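Local coordinates for surface presentation of antigens protein SpaO (Salmonella typhimurium, PDB 4YX1) that takes part, as a FliN-like component of the type III secretion sorting platform, in the secretory pathway needed for Salmonella entry into mammalian cells, at residues N39-I42 and V47-G50. Numbering follows the deposited sequence.
Sequences NVEI and VLLG
Ile42 faces both Leu49 and Gly50 in a classic beta bulge within the hairpin of strands 40-44 and 47-56, part of the FliN C-terminal-type (SPOA2) domain of SpaO. Ile42 N donates an almost straight bond to Gly50 O (2.9 Å, 176°). In return Ile42 O receives Leu49 N at 2.8 Å, and the bulge brings Gly50 N in for a second, weak bond to the same oxygen.

With CG1 anti to its carbonyl carbon (chi1 -55°), Ile42 lays CD1 against the bare backbone of Gly50, 4.0 Å from Gly50 C. Leu7 and Phe9 of strand 4-10 and Met24 of the second subunit also pack on this isoleucine. Glu41 and Leu48 meet on the other face of the hairpin from the Ile42 side chain, crossing at about a right angle. Leu48 holds CG anti to its backbone N (chi1 -177°), which carries one methyl back across the hairpin, CD1 resting 3.6 Å from Glu41 CB. The extended glutamate runs past this methyl to a salt bridge from OE1 to Arg13. Its other carboxylate oxygen, OE2, lies beside the leucine fork, 3.8 Å from Leu48 CD1 and 4.0 Å from Leu48 CD2.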
loop_
_atom_site.group_PDB
_atom_site.type_symbol
_atom_site.label_atom_id
_atom_site.label_comp_id
_atom_site.label_asym_id
_atom_site.label_seq_id
_atom_site.Cartn_x
_atom_site.Cartn_y
_atom_site.Cartn_z
ATOM N N ASN A 39 8.856 -1.927 -5.048
ATOM C CA ASN A 39 7.774 -1.744 -5.999
ATOM C C ASN A 39 6.526 -1.244 -5.293
ATOM O O ASN A 39 5.457 -1.863 -5.360
ATOM C CB ASN A 39 7.475 -3.050 -6.744
ATOM C CG ASN A 39 6.507 -2.856 -7.903
ATOM O OD1 ASN A 39 6.485 -1.805 -8.545
ATOM N ND2 ASN A 39 5.684 -3.858 -8.154
ATOM N N VAL A 40 6.665 -0.122 -4.604
ATOM C CA VAL A 40 5.497 0.561 -4.070
ATOM C C VAL A 40 4.737 1.143 -5.238
ATOM O O VAL A 40 5.302 1.846 -6.060
ATOM C CB VAL A 40 5.868 1.663 -3.081
ATOM C CG1 VAL A 40 4.602 2.379 -2.593
ATOM C CG2 VAL A 40 6.640 1.058 -1.916
ATOM N N GLU A 41 3.469 0.804 -5.352
ATOM C CA GLU A 41 2.689 1.229 -6.491
ATOM C C GLU A 41 1.775 2.377 -6.120
ATOM O O GLU A 41 1.135 2.362 -5.067
ATOM C CB GLU A 41 1.900 0.051 -7.026
ATOM C CG GLU A 41 2.806 -1.001 -7.634
ATOM C CD GLU A 41 2.040 -2.177 -8.169
ATOM O OE1 GLU A 41 1.373 -2.852 -7.366
ATOM O OE2 GLU A 41 2.099 -2.430 -9.391
ATOM N N ILE A 42 1.729 3.380 -6.976
ATOM C CA ILE A 42 0.862 4.526 -6.782
ATOM C C ILE A 42 -0.355 4.347 -7.668
ATOM O O ILE A 42 -0.221 4.294 -8.888
ATOM C CB ILE A 42 1.601 5.829 -7.109
ATOM C CG1 ILE A 42 2.882 5.902 -6.275
ATOM C CG2 ILE A 42 0.714 7.052 -6.869
ATOM C CD1 ILE A 42 3.997 6.568 -6.970
ATOM N N VAL A 47 -6.171 2.526 -10.756
ATOM C CA VAL A 47 -5.316 2.431 -11.931
ATOM C C VAL A 47 -3.877 2.788 -11.575
ATOM O O VAL A 47 -3.633 3.785 -10.892
ATOM C CB VAL A 47 -5.821 3.362 -13.049
ATOM C CG1 VAL A 47 -4.916 3.283 -14.277
ATOM C CG2 VAL A 47 -7.264 3.029 -13.394
ATOM N N LEU A 48 -2.936 1.973 -12.038
ATOM C CA LEU A 48 -1.526 2.206 -11.754
ATOM C C LEU A 48 -1.021 3.489 -12.424
ATOM O O LEU A 48 -1.162 3.663 -13.634
ATOM C CB LEU A 48 -0.688 1.011 -12.215
ATOM C CG LEU A 48 0.811 1.096 -11.922
ATOM C CD1 LEU A 48 1.042 1.084 -10.416
ATOM C CD2 LEU A 48 1.519 -0.067 -12.582
ATOM N N LEU A 49 -0.432 4.383 -11.632
ATOM C CA LEU A 49 0.141 5.632 -12.137
ATOM C C LEU A 49 1.652 5.635 -12.163
ATOM O O LEU A 49 2.265 6.376 -12.916
ATOM C CB LEU A 49 -0.285 6.817 -11.286
ATOM C CG LEU A 49 -1.697 7.348 -11.362
ATOM C CD1 LEU A 49 -1.689 8.732 -10.734
ATOM C CD2 LEU A 49 -2.158 7.405 -12.800
ATOM N N GLY A 50 2.263 4.861 -11.281
ATOM C CA GLY A 50 3.700 4.908 -11.161
ATOM C C GLY A 50 4.145 3.976 -10.073
ATOM O O GLY A 50 3.324 3.375 -9.378
#